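Local atomic coordinates of BlEst2 (Bacillus licheniformis, PDB entry 6WPX), a protein that probably hydrolyses ester bonds as a lipase or esterase, and is held here in its propeptide form, with a C-terminal domain that has autoinhibitory effects. Residues D84-K89 with G95-A100; D90-G95 with I130-Y135; V113-Y118 with I123-A128; Y118-I123 with N173-S178; Q190-P195 with L241-N246. All coordinates share one frame; numbering follows the deposited sequence.

Contact 1: residues D84-K89 with G95-A100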
# COMPACT_ATOMS: atom_id res chain seq x y z
N ASP A 84 6.86 -9.53 -18.59
CA ASP A 84 5.83 -10.06 -17.72
C ASP A 84 6.61 -10.79 -16.63
O ASP A 84 7.40 -11.69 -16.94
CB ASP A 84 4.93 -11.08 -18.43
CG ASP A 84 3.97 -10.51 -19.44
OD1 ASP A 84 3.86 -9.28 -19.51
OD2 ASP A 84 3.31 -11.30 -20.15
N LEU A 85 6.41 -10.40 -15.38
CA LEU A 85 6.95 -11.11 -14.22
C LEU A 85 5.76 -11.75 -13.59
O LEU A 85 4.67 -11.70 -14.19
CB LEU A 85 7.65 -10.14 -13.24
CG LEU A 85 8.87 -9.35 -13.79
CD1 LEU A 85 9.48 -8.50 -12.69
CD2 LEU A 85 9.95 -10.31 -14.38
N HIS A 86 5.91 -12.36 -12.41
CA HIS A 86 4.77 -12.95 -11.73
C HIS A 86 3.88 -11.84 -11.17
O HIS A 86 4.36 -10.94 -10.48
CB HIS A 86 5.17 -13.90 -10.61
CG HIS A 86 5.91 -15.12 -11.07
ND1 HIS A 86 5.24 -16.18 -11.67
CD2 HIS A 86 7.22 -15.45 -10.95
CE1 HIS A 86 6.18 -17.07 -11.95
NE2 HIS A 86 7.38 -16.68 -11.54
N PRO A 87 2.56 -11.91 -11.45
CA PRO A 87 1.66 -10.90 -10.88
C PRO A 87 1.43 -11.09 -9.37
O PRO A 87 1.10 -10.16 -8.65
CB PRO A 87 0.35 -11.15 -11.64
CG PRO A 87 0.38 -12.59 -11.99
CD PRO A 87 1.84 -12.89 -12.28
N ASP A 88 1.65 -12.33 -8.89
CA ASP A 88 1.32 -12.86 -7.56
C ASP A 88 2.50 -13.45 -6.76
O ASP A 88 2.27 -14.14 -5.76
CB ASP A 88 0.23 -13.92 -7.76
CG ASP A 88 0.65 -15.15 -8.58
OD1 ASP A 88 1.68 -15.07 -9.30
OD2 ASP A 88 -0.06 -16.18 -8.52
N LYS A 89 3.75 -13.24 -7.20
CA LYS A 89 4.91 -13.78 -6.46
C LYS A 89 5.70 -12.66 -5.78
O LYS A 89 5.54 -11.52 -6.17
CB LYS A 89 5.79 -14.68 -7.32
CG LYS A 89 5.05 -15.79 -8.04
CD LYS A 89 4.56 -16.88 -7.13
CE LYS A 89 4.05 -18.09 -7.87
NZ LYS A 89 5.17 -18.91 -8.41
N GLY A 95 12.58 -11.03 -8.70
CA GLY A 95 13.96 -10.58 -8.82
C GLY A 95 14.81 -11.61 -9.55
O GLY A 95 15.56 -11.25 -10.45
N ALA A 96 14.65 -12.92 -9.20
CA ALA A 96 15.42 -13.98 -9.88
C ALA A 96 15.04 -14.06 -11.38
O ALA A 96 15.93 -14.11 -12.22
CB ALA A 96 15.21 -15.32 -9.20
N MET A 97 13.75 -14.00 -11.69
CA MET A 97 13.26 -14.04 -13.07
C MET A 97 13.71 -12.78 -13.83
O MET A 97 14.23 -12.92 -14.92
CB MET A 97 11.74 -14.13 -13.10
CG MET A 97 11.15 -14.03 -14.46
SD MET A 97 9.40 -14.15 -14.48
CE MET A 97 9.18 -15.90 -14.22
N LEU A 98 13.49 -11.59 -13.27
CA LEU A 98 13.89 -10.36 -13.94
C LEU A 98 15.39 -10.38 -14.23
O LEU A 98 15.78 -10.08 -15.35
CB LEU A 98 13.48 -9.13 -13.11
CG LEU A 98 13.81 -7.73 -13.69
CD1 LEU A 98 13.17 -7.51 -15.09
CD2 LEU A 98 13.33 -6.66 -12.73
N ALA A 99 16.22 -10.80 -13.24
CA ALA A 99 17.67 -10.89 -13.41
C ALA A 99 18.05 -11.82 -14.56
O ALA A 99 18.93 -11.47 -15.36
CB ALA A 99 18.32 -11.36 -12.13
N ALA A 100 17.38 -12.99 -14.66
CA ALA A 100 17.62 -13.98 -15.72
C ALA A 100 17.27 -13.40 -17.09
O ALA A 100 18.07 -13.54 -18.02
CB ALA A 100 16.82 -15.24 -15.45

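Contact 2: residues D90-G95 with I130-Y135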
# COMPACT_ATOMS: atom_id res chain seq x y z
N ASP A 90 6.59 -13.02 -4.87
CA ASP A 90 7.40 -12.04 -4.11
C ASP A 90 8.56 -11.45 -4.94
O ASP A 90 8.76 -11.85 -6.05
CB ASP A 90 7.77 -12.56 -2.72
CG ASP A 90 8.88 -13.60 -2.68
OD1 ASP A 90 9.51 -13.80 -3.69
OD2 ASP A 90 9.12 -14.15 -1.61
N MET A 91 9.30 -10.52 -4.33
CA MET A 91 10.42 -9.80 -4.98
C MET A 91 11.60 -10.76 -5.19
O MET A 91 12.42 -10.47 -6.04
CB MET A 91 10.85 -8.56 -4.19
CG MET A 91 11.60 -8.81 -2.92
SD MET A 91 10.59 -9.30 -1.51
CE MET A 91 9.94 -7.73 -0.99
N GLN A 92 11.64 -11.86 -4.43
CA GLN A 92 12.71 -12.84 -4.60
C GLN A 92 12.51 -13.61 -5.92
O GLN A 92 13.43 -13.67 -6.73
CB GLN A 92 12.81 -13.79 -3.39
CG GLN A 92 13.98 -14.78 -3.49
CD GLN A 92 14.27 -15.53 -2.21
OE1 GLN A 92 13.38 -15.95 -1.46
NE2 GLN A 92 15.54 -15.77 -1.95
N ASP A 93 11.32 -14.18 -6.14
CA ASP A 93 11.00 -14.93 -7.36
C ASP A 93 10.99 -13.98 -8.54
O ASP A 93 11.53 -14.33 -9.60
CB ASP A 93 9.65 -15.63 -7.26
CG ASP A 93 9.62 -16.73 -6.21
OD1 ASP A 93 10.69 -17.33 -5.93
OD2 ASP A 93 8.54 -17.02 -5.71
N ASN A 94 10.42 -12.79 -8.36
CA ASN A 94 10.40 -11.80 -9.43
C ASN A 94 11.78 -11.24 -9.73
O ASN A 94 12.12 -11.08 -10.89
CB ASN A 94 9.38 -10.71 -9.17
CG ASN A 94 8.02 -11.12 -9.68
OD1 ASN A 94 7.85 -12.22 -10.21
ND2 ASN A 94 7.05 -10.24 -9.59
N GLY A 95 12.58 -11.03 -8.70
CA GLY A 95 13.96 -10.58 -8.82
C GLY A 95 14.81 -11.61 -9.55
O GLY A 95 15.56 -11.25 -10.45
N ILE A 130 20.40 -6.17 -6.91
CA ILE A 130 21.20 -6.34 -5.70
C ILE A 130 21.33 -7.81 -5.27
O ILE A 130 22.45 -8.27 -5.07
CB ILE A 130 20.62 -5.42 -4.59
CG1 ILE A 130 20.88 -3.92 -4.97
CG2 ILE A 130 21.19 -5.79 -3.19
CD1 ILE A 130 20.06 -2.87 -4.27
N HIS A 131 20.23 -8.52 -5.12
CA HIS A 131 20.24 -9.90 -4.62
C HIS A 131 20.40 -10.95 -5.74
O HIS A 131 20.70 -12.11 -5.43
CB HIS A 131 19.01 -10.15 -3.75
CG HIS A 131 18.89 -9.17 -2.62
ND1 HIS A 131 19.83 -9.12 -1.60
CD2 HIS A 131 17.96 -8.22 -2.40
CE1 HIS A 131 19.42 -8.17 -0.78
NE2 HIS A 131 18.30 -7.60 -1.21
N HIS A 132 20.25 -10.56 -7.01
CA HIS A 132 20.40 -11.53 -8.12
C HIS A 132 21.40 -11.05 -9.14
O HIS A 132 21.37 -11.50 -10.29
CB HIS A 132 19.04 -11.90 -8.73
CG HIS A 132 18.15 -12.56 -7.74
ND1 HIS A 132 17.28 -11.83 -6.95
CD2 HIS A 132 18.08 -13.86 -7.38
CE1 HIS A 132 16.71 -12.71 -6.15
NE2 HIS A 132 17.14 -13.94 -6.39
N ASN A 133 22.26 -10.11 -8.72
CA ASN A 133 23.40 -9.57 -9.48
C ASN A 133 23.09 -9.07 -10.91
O ASN A 133 23.96 -9.11 -11.78
CB ASN A 133 24.53 -10.62 -9.52
CG ASN A 133 24.86 -11.15 -8.15
OD1 ASN A 133 25.25 -10.41 -7.25
ND2 ASN A 133 24.64 -12.44 -7.95
N ALA A 134 21.85 -8.58 -11.15
CA ALA A 134 21.48 -8.03 -12.46
C ALA A 134 22.09 -6.65 -12.73
O ALA A 134 21.95 -6.14 -13.85
CB ALA A 134 19.96 -7.97 -12.62
N TYR A 135 22.80 -6.05 -11.74
CA TYR A 135 23.42 -4.72 -11.91
C TYR A 135 24.35 -4.68 -13.15
O TYR A 135 24.51 -3.63 -13.75
CB TYR A 135 24.16 -4.26 -10.63
CG TYR A 135 25.40 -5.07 -10.31
CD1 TYR A 135 26.63 -4.72 -10.83
CD2 TYR A 135 25.32 -6.18 -9.48
CE1 TYR A 135 27.77 -5.50 -10.58
CE2 TYR A 135 26.45 -6.94 -9.19
CZ TYR A 135 27.66 -6.61 -9.75
OH TYR A 135 28.76 -7.37 -9.43

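Contact 3: residues V113-Y118 with I123-A128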
# COMPACT_ATOMS: atom_id res chain seq x y z
N VAL A 113 20.77 -1.46 -19.95
CA VAL A 113 19.44 -0.89 -20.08
C VAL A 113 19.09 -0.06 -18.85
O VAL A 113 19.77 -0.13 -17.82
CB VAL A 113 18.38 -1.98 -20.35
CG1 VAL A 113 18.73 -2.82 -21.58
CG2 VAL A 113 18.16 -2.88 -19.13
N ILE A 114 18.00 0.69 -18.96
CA ILE A 114 17.46 1.47 -17.86
C ILE A 114 16.21 0.72 -17.41
O ILE A 114 15.47 0.25 -18.26
CB ILE A 114 17.10 2.91 -18.34
CG1 ILE A 114 18.37 3.73 -18.64
CG2 ILE A 114 16.16 3.64 -17.33
CD1 ILE A 114 18.06 4.98 -19.50
N LEU A 115 15.99 0.60 -16.11
CA LEU A 115 14.71 0.03 -15.67
C LEU A 115 13.79 1.17 -15.31
O LEU A 115 14.18 2.06 -14.55
CB LEU A 115 14.88 -0.92 -14.48
CG LEU A 115 15.73 -2.18 -14.68
CD1 LEU A 115 15.79 -2.98 -13.41
CD2 LEU A 115 15.17 -3.07 -15.80
N VAL A 116 12.56 1.15 -15.88
CA VAL A 116 11.48 2.06 -15.49
C VAL A 116 10.47 1.10 -14.89
O VAL A 116 9.91 0.28 -15.60
CB VAL A 116 10.90 3.00 -16.58
CG1 VAL A 116 9.64 3.72 -16.04
CG2 VAL A 116 11.95 4.04 -16.99
N SER A 117 10.36 1.14 -13.57
CA SER A 117 9.58 0.18 -12.82
C SER A 117 8.45 0.78 -12.04
O SER A 117 8.64 1.70 -11.26
CB SER A 117 10.51 -0.59 -11.91
OG SER A 117 11.55 -1.16 -12.69
N TYR A 118 7.29 0.18 -12.17
CA TYR A 118 6.09 0.65 -11.50
C TYR A 118 5.69 -0.17 -10.31
O TYR A 118 5.67 -1.39 -10.40
CB TYR A 118 4.95 0.59 -12.54
CG TYR A 118 3.54 0.80 -12.02
CD1 TYR A 118 3.20 1.95 -11.30
CD2 TYR A 118 2.50 -0.03 -12.43
CE1 TYR A 118 1.87 2.24 -10.98
CE2 TYR A 118 1.17 0.24 -12.11
CZ TYR A 118 0.87 1.37 -11.37
OH TYR A 118 -0.44 1.60 -11.04
N ILE A 123 10.54 -2.81 -6.58
CA ILE A 123 11.10 -3.69 -5.54
C ILE A 123 11.70 -4.92 -6.22
O ILE A 123 12.83 -5.29 -5.90
CB ILE A 123 10.08 -4.10 -4.44
CG1 ILE A 123 9.39 -2.87 -3.79
CG2 ILE A 123 10.75 -4.98 -3.37
CD1 ILE A 123 8.09 -3.32 -2.99
N ASP A 124 10.96 -5.55 -7.18
CA ASP A 124 11.46 -6.70 -7.95
C ASP A 124 12.75 -6.28 -8.67
O ASP A 124 13.68 -7.07 -8.80
CB ASP A 124 10.43 -7.12 -9.02
CG ASP A 124 9.06 -7.53 -8.51
OD1 ASP A 124 8.95 -7.87 -7.30
OD2 ASP A 124 8.12 -7.60 -9.34
N SER A 125 12.78 -5.02 -9.14
CA SER A 125 13.93 -4.45 -9.84
C SER A 125 15.15 -4.42 -8.97
O SER A 125 16.21 -4.88 -9.40
CB SER A 125 13.61 -3.06 -10.38
OG SER A 125 12.67 -3.22 -11.43
N GLN A 126 15.01 -3.92 -7.73
CA GLN A 126 16.13 -3.85 -6.78
C GLN A 126 16.60 -5.20 -6.41
O GLN A 126 17.80 -5.40 -6.31
CB GLN A 126 15.75 -3.12 -5.50
CG GLN A 126 16.04 -1.66 -5.53
CD GLN A 126 16.28 -1.16 -4.13
OE1 GLN A 126 15.52 -1.45 -3.21
NE2 GLN A 126 17.32 -0.36 -3.94
N SER A 127 15.66 -6.13 -6.19
CA SER A 127 15.99 -7.51 -5.87
C SER A 127 16.82 -8.10 -7.02
O SER A 127 17.85 -8.72 -6.75
CB SER A 127 14.73 -8.33 -5.65
OG SER A 127 15.07 -9.69 -5.54
N ALA A 128 16.38 -7.92 -8.29
CA ALA A 128 17.10 -8.42 -9.46
C ALA A 128 18.52 -7.89 -9.44
O ALA A 128 19.46 -8.68 -9.52
CB ALA A 128 16.41 -7.98 -10.75

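Contact 4: residues Y118-I123 with N173-S178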
# COMPACT_ATOMS: atom_id res chain seq x y z
N TYR A 118 7.29 0.18 -12.17
CA TYR A 118 6.09 0.65 -11.50
C TYR A 118 5.69 -0.17 -10.31
O TYR A 118 5.67 -1.39 -10.40
CB TYR A 118 4.95 0.59 -12.54
CG TYR A 118 3.54 0.80 -12.02
CD1 TYR A 118 3.20 1.95 -11.30
CD2 TYR A 118 2.50 -0.03 -12.43
CE1 TYR A 118 1.87 2.24 -10.98
CE2 TYR A 118 1.17 0.24 -12.11
CZ TYR A 118 0.87 1.37 -11.37
OH TYR A 118 -0.44 1.60 -11.04
N SER A 119 5.24 0.51 -9.22
CA SER A 119 4.64 -0.15 -8.05
C SER A 119 5.60 -1.24 -7.52
O SER A 119 6.80 -0.97 -7.45
CB SER A 119 3.23 -0.63 -8.42
OG SER A 119 2.62 -1.63 -7.61
N LYS A 120 5.13 -2.46 -7.24
CA LYS A 120 5.98 -3.54 -6.78
C LYS A 120 7.16 -3.86 -7.75
O LYS A 120 8.18 -4.40 -7.32
CB LYS A 120 5.14 -4.81 -6.50
CG LYS A 120 5.98 -5.97 -5.99
CD LYS A 120 5.13 -7.20 -5.60
CE LYS A 120 6.06 -8.38 -5.41
NZ LYS A 120 6.47 -8.92 -6.73
N GLY A 121 6.98 -3.55 -9.03
CA GLY A 121 8.04 -3.74 -10.02
C GLY A 121 9.34 -3.05 -9.63
O GLY A 121 10.40 -3.54 -9.99
N GLY A 122 9.28 -1.94 -8.89
CA GLY A 122 10.47 -1.21 -8.42
C GLY A 122 11.25 -2.00 -7.39
O GLY A 122 12.47 -1.89 -7.30
N ILE A 123 10.54 -2.81 -6.58
CA ILE A 123 11.10 -3.69 -5.54
C ILE A 123 11.70 -4.92 -6.22
O ILE A 123 12.83 -5.29 -5.90
CB ILE A 123 10.08 -4.10 -4.44
CG1 ILE A 123 9.39 -2.87 -3.79
CG2 ILE A 123 10.75 -4.98 -3.37
CD1 ILE A 123 8.09 -3.32 -2.99
N ASN A 173 -1.51 -13.57 -1.31
CA ASN A 173 -0.58 -14.30 -2.13
C ASN A 173 0.78 -13.78 -1.72
O ASN A 173 0.86 -12.84 -0.92
CB ASN A 173 -0.87 -14.12 -3.64
CG ASN A 173 -0.91 -12.68 -4.11
OD1 ASN A 173 -0.04 -11.88 -3.80
ND2 ASN A 173 -1.89 -12.32 -4.90
N ASP A 174 1.84 -14.40 -2.23
CA ASP A 174 3.21 -14.07 -1.90
C ASP A 174 3.55 -12.62 -2.21
O ASP A 174 4.33 -12.05 -1.46
CB ASP A 174 4.15 -14.99 -2.64
CG ASP A 174 4.22 -16.42 -2.13
OD1 ASP A 174 3.57 -16.72 -1.11
OD2 ASP A 174 4.99 -17.22 -2.70
N ALA A 175 3.00 -12.04 -3.31
CA ALA A 175 3.27 -10.66 -3.72
C ALA A 175 2.72 -9.65 -2.75
O ALA A 175 3.50 -8.84 -2.27
CB ALA A 175 2.76 -10.38 -5.13
N VAL A 176 1.42 -9.75 -2.39
CA VAL A 176 0.78 -8.84 -1.42
C VAL A 176 1.43 -8.97 -0.04
O VAL A 176 1.68 -7.96 0.62
CB VAL A 176 -0.78 -9.03 -1.36
CG1 VAL A 176 -1.42 -8.00 -0.42
CG2 VAL A 176 -1.40 -8.92 -2.76
N TYR A 177 1.72 -10.20 0.39
CA TYR A 177 2.39 -10.54 1.64
C TYR A 177 3.72 -9.80 1.73
O TYR A 177 4.06 -9.29 2.79
CB TYR A 177 2.68 -12.04 1.66
CG TYR A 177 3.28 -12.56 2.95
CD1 TYR A 177 4.66 -12.67 3.10
CD2 TYR A 177 2.47 -13.03 3.97
CE1 TYR A 177 5.21 -13.21 4.27
CE2 TYR A 177 3.00 -13.55 5.14
CZ TYR A 177 4.38 -13.67 5.27
OH TYR A 177 4.84 -14.23 6.43
N SER A 178 4.51 -9.82 0.62
CA SER A 178 5.84 -9.19 0.58
C SER A 178 5.77 -7.67 0.65
O SER A 178 6.79 -7.03 0.88
CB SER A 178 6.64 -9.64 -0.65
OG SER A 178 6.17 -9.05 -1.85

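Contact 5: residues Q190-P195 with L241-N246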
# COMPACT_ATOMS: atom_id res chain seq x y z
N GLN A 190 18.18 -5.60 4.62
CA GLN A 190 19.01 -6.55 3.85
C GLN A 190 19.50 -6.01 2.52
O GLN A 190 20.35 -6.63 1.88
CB GLN A 190 18.17 -7.80 3.53
CG GLN A 190 17.70 -8.64 4.73
CD GLN A 190 17.09 -9.92 4.23
OE1 GLN A 190 16.12 -9.91 3.45
NE2 GLN A 190 17.69 -11.05 4.60
N THR A 191 18.93 -4.90 2.05
CA THR A 191 19.21 -4.35 0.74
C THR A 191 20.05 -3.07 0.74
O THR A 191 20.99 -2.95 -0.04
CB THR A 191 17.86 -4.15 -0.00
OG1 THR A 191 17.15 -5.39 0.00
CG2 THR A 191 18.01 -3.66 -1.44
N ASP A 192 19.68 -2.11 1.59
CA ASP A 192 20.24 -0.76 1.58
C ASP A 192 21.73 -0.65 1.90
O ASP A 192 22.35 0.29 1.42
CB ASP A 192 19.40 0.17 2.46
CG ASP A 192 17.99 0.39 1.91
OD1 ASP A 192 17.75 0.06 0.72
OD2 ASP A 192 17.12 0.85 2.67
N ASN A 193 22.31 -1.63 2.61
CA ASN A 193 23.73 -1.65 2.92
C ASN A 193 24.46 -2.84 2.28
O ASN A 193 25.60 -3.13 2.65
CB ASN A 193 23.95 -1.60 4.45
CG ASN A 193 23.65 -0.24 5.03
OD1 ASN A 193 24.23 0.79 4.65
ND2 ASN A 193 22.71 -0.21 5.96
N HIS A 194 23.81 -3.51 1.32
CA HIS A 194 24.39 -4.61 0.55
C HIS A 194 25.43 -3.96 -0.39
O HIS A 194 25.12 -2.91 -0.98
CB HIS A 194 23.31 -5.31 -0.28
CG HIS A 194 23.76 -6.59 -0.94
ND1 HIS A 194 24.61 -6.59 -2.04
CD2 HIS A 194 23.44 -7.88 -0.63
CE1 HIS A 194 24.81 -7.87 -2.35
NE2 HIS A 194 24.11 -8.67 -1.54
N PRO A 195 26.63 -4.56 -0.58
CA PRO A 195 27.63 -3.94 -1.49
C PRO A 195 27.11 -3.66 -2.91
O PRO A 195 27.52 -2.67 -3.51
CB PRO A 195 28.80 -4.93 -1.50
CG PRO A 195 28.62 -5.76 -0.30
CD PRO A 195 27.16 -5.78 0.06
N LEU A 241 13.69 6.00 -1.48
CA LEU A 241 14.88 5.26 -1.09
C LEU A 241 15.88 6.28 -0.52
O LEU A 241 16.01 7.39 -1.06
CB LEU A 241 15.51 4.47 -2.25
CG LEU A 241 14.72 3.27 -2.78
CD1 LEU A 241 15.31 2.79 -4.10
CD2 LEU A 241 14.72 2.13 -1.77
N PRO A 242 16.59 5.94 0.59
CA PRO A 242 17.47 6.94 1.23
C PRO A 242 18.63 7.48 0.40
O PRO A 242 19.02 8.63 0.60
CB PRO A 242 17.98 6.21 2.50
CG PRO A 242 17.74 4.77 2.26
CD PRO A 242 16.54 4.68 1.35
N TYR A 243 19.16 6.69 -0.53
CA TYR A 243 20.32 7.05 -1.37
C TYR A 243 19.87 7.43 -2.77
O TYR A 243 20.71 7.63 -3.64
CB TYR A 243 21.26 5.84 -1.47
CG TYR A 243 20.48 4.54 -1.55
CD1 TYR A 243 19.93 4.11 -2.76
CD2 TYR A 243 20.24 3.77 -0.42
CE1 TYR A 243 19.15 2.95 -2.83
CE2 TYR A 243 19.47 2.62 -0.47
CZ TYR A 243 18.92 2.22 -1.68
OH TYR A 243 18.19 1.07 -1.76
N ALA A 244 18.55 7.45 -3.03
CA ALA A 244 18.08 7.75 -4.38
C ALA A 244 17.90 9.24 -4.61
O ALA A 244 17.86 10.04 -3.66
CB ALA A 244 16.74 7.05 -4.61
N THR A 245 17.78 9.63 -5.89
CA THR A 245 17.35 10.96 -6.26
C THR A 245 15.84 10.83 -6.13
O THR A 245 15.20 10.11 -6.90
CB THR A 245 17.77 11.35 -7.67
OG1 THR A 245 19.18 11.46 -7.71
CG2 THR A 245 17.14 12.68 -8.10
N ASN A 246 15.30 11.42 -5.08
CA ASN A 246 13.88 11.31 -4.80
C ASN A 246 13.21 12.54 -5.37
O ASN A 246 13.26 13.62 -4.77
CB ASN A 246 13.67 11.15 -3.29
CG ASN A 246 14.22 9.85 -2.79
OD1 ASN A 246 13.81 8.77 -3.22
ND2 ASN A 246 15.14 9.93 -1.84

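Contact 1: residues D84-K89 with G95-A100
The imidazole of His-86 meets the end of Met-97 obliquely, neither squarely over a face nor at the rim: methyl CE comes within 3.3 Å of His-86 NE2. The thioether follows at a similar slant, with Met-97 SD 4.7 Å from the centroid of the His-86 ring and 31° off its normal, a Met-aromatic contact. One face of this imidazole also has Lys-89 NZ above it, displaced toward the rim. Met-97 leaves its helix stretched out, with CG opposite the backbone N (chi1 174°), and bends only at its last torsion (chi3 -76°), which carries CE to the ring. Leu-85 runs antiparallel alongside the Met-97 side chain, with Leu-85 CD2 3.9 Å from Met-97 SD. Leu-85 CD2 also rests 3.9 Å from Leu-98 CB, so it fits between two neighbouring side chains of the helix. An alanine in place of the methionine would remove both the sulfur and CE, and is likely to open a gap beside Leu-85 and deprive the His-86 ring of this partner. Outside the pair of segments, Leu-85 N is bonded to His-54 NE2 and His-86 O to Asn-94 ND2. No hydrogen bond crosses between 84-89 and 95-100. The loop that follows strand 80-83 thus meets helix 91-109 through dispersion contacts of methyls, sulfur and imidazole, while several of its backbone polar atoms are bonded to other residues.

Contact 2: residues D90-G95 with I130-Y135
His-132 lays its side chain against the first turn and a half of helix 91-109, meeting mainly backbone within 90-95. Its CB starts 3.9 Å from Gly-95 O. With CG opposite the carbonyl carbon (chi1 -62°), the ring is carried over the helix, and CG reaches the peptide at the same residue. Next along the rim, His-132 ND1 lies 3.6 Å from Gly-95 C, which sits over one face of the imidazole. His-132 CE1 lies 3.5 Å from Gln-92 O, an approach oblique to the ring. His-132 NE2 passes the same oxygen, Gln-92 O, at 3.7 Å. Beside the ring, the aliphatic CG of Gln-92 grazes His-132 CE1 at 4.3 Å. Gly-95 has no side chain to stand between ring and peptide, which is why the imidazole can approach so closely. The helix start it covers is capped by Asp-90, whose OD1 accepts from Asp-93 N at 3.1 Å in a nearly straight bond (167°) and more weakly from Gln-92 N. His-132 ND1 is hydrogen-bonded to the carbonyl of Ser-127 in helix 121-131, which fixes the rotation of the ring and makes ND1 the donor. The contact therefore has no hydrogen bond of its own: a flat ring, held by the helix it follows, packs on backbone carbonyl groups of the neighbouring helix at van der Waals distance.

Contact 3: residues V113-Y118 with I123-A128
Ser-125 is the residue through which helix segment 123-128 touches strand 113-118, and its neighbours in sequence serve other partners. Ahead of it, Ile-123 points away from the strand and touches Met-91. Asp-124 extends along the helix flank, in a salt bridge with Lys-120 and hydrogen-bonded to Asn-94. Ser-125 then turns to the strand and accepts a hydrogen bond from Ser-117: the distance from Ser-117 OG to Ser-125 OG is 2.7 Å. The hydroxyl of Ser-125 stands opposite its own carbonyl carbon (chi1 -69°), a setting that also brings OG to the carbonyl of Gly-121 one turn earlier, so the oxygen both accepts from the strand and bonds back to its helix. On its other flank Leu-115 CD1 lies 3.7 Å from Ser-125 CB, a methyl packed against the Ser-125 side chain. Gln-126 faces away again, hydrogen-bonded to Arg-188 and Tyr-243. All three touching residues are buried, and one hydroxyl-hydroxyl bond, continued to Gly-121 O, joins the two elements inside the core. At the closest approach of the backbones, two serines face each other, with CA atoms of Ser-117 and Ser-125 7.0 Å apart. Strand, sharp turn and helix, continuing into strand 138-144, form a beta-alpha-beta unit; in alpha/beta hydrolases such a strand-turn-helix junction is the nucleophile elbow, and the sequence and topology here are consistent with it.

Contact 4: residues Y118-I123 with N173-S178
Lys-120 has the most surface covered in this contact, and it lies with its aliphatic chain against Ala-175 and Ser-178 of helix 174-178. The chain runs out extended, CG opposite the backbone N (chi1 -179°), and bends only at its final torsion (chi4 -77°). Lys-120 CE touches both partners, at 3.9 Å from Ala-175 CB and 3.6 Å from Ser-178 OG, while CD lies 4.0 Å from the same methyl, Ala-175 CB. The bend takes NZ on to Lys-89 O, a hydrogen bond, and to Asp-124 OD1, a salt bridge. Ser-178 OG bonds to Ala-175 O at 2.7 Å, tilted 20° from the carbonyl plane; its oxygen is thus engaged while it flanks the lysine. At the start of this helix, Asn-173 OD1 is the cap, accepting from Val-176 N at 2.9 Å. A methionine in place of the lysine would take away the ammonium, and is likely to leave Asp-124 and the Lys-89 carbonyl without this buried mate. The contact is divided along one side chain: methylenes pack on the helix, and the charge, buried, is paired beyond it.

Contact 5: residues Q190-P195 with L241-N246
One hydrogen bond joins Tyr-243 to Asp-192: Tyr-243 OH donates to Asp-192 OD1 at 2.7 Å. The carboxylate stands nearly upright against the phenol, the planes 76° apart, and OD1 is met from above its own plane, 41° out of it, while lying at the edge of the ring. Tyr-243 CG sits between its backbone N and carbonyl carbon (chi1 37°), which swings the ring toward 190-195. Charge adds a second hold, since Arg-188 forms a salt bridge with the same oxygen of Asp-192. Packing adds Asp-192 CB at 3.8 Å from Tyr-243 CE2. Pro-242 CG lies 4.0 Å from Asp-192 OD2, the two side chains crossing at about a right angle. Within 241-246 the fold-back is fixed by two more bonds, Asn-246 ND2 to Leu-241 O at 2.8 Å and Leu-241 N to Asn-246 OD1 at 3.3 Å. Leu-241 O also accepts from Ala-244 N, from the opposite face of its plane, closing a type I turn. Beyond the pair, Tyr-243 OH is bonded to Gln-126 NE2. The contact thus ties the turn at the end of helix 181-191 to the turn leading into the outermost strand, 245-246, with helix 121-131 alongside.

In the fold
Contact 3 lies in the core of the alpha/beta domain, where strand 113-118 meets helix 121-131 through buried hydroxyls. Contact 4, also buried, pairs the turn between those elements with helix 174-178 and places its charge among contacts 1 and 3. Contacts 1 and 2 share Gly-95 and both use helix 91-109: the first is a mainly buried apolar and sulfur contact with a loop, the second a partly exposed ring on backbone. Contact 5, also partly exposed, sits apart, its centre about 21 Å from that of contact 1, and uses a carboxylate and a phenol. Helix 121-131 links contacts 2, 3 and 4, while Gln-126 and His-131 carry it to contact 5.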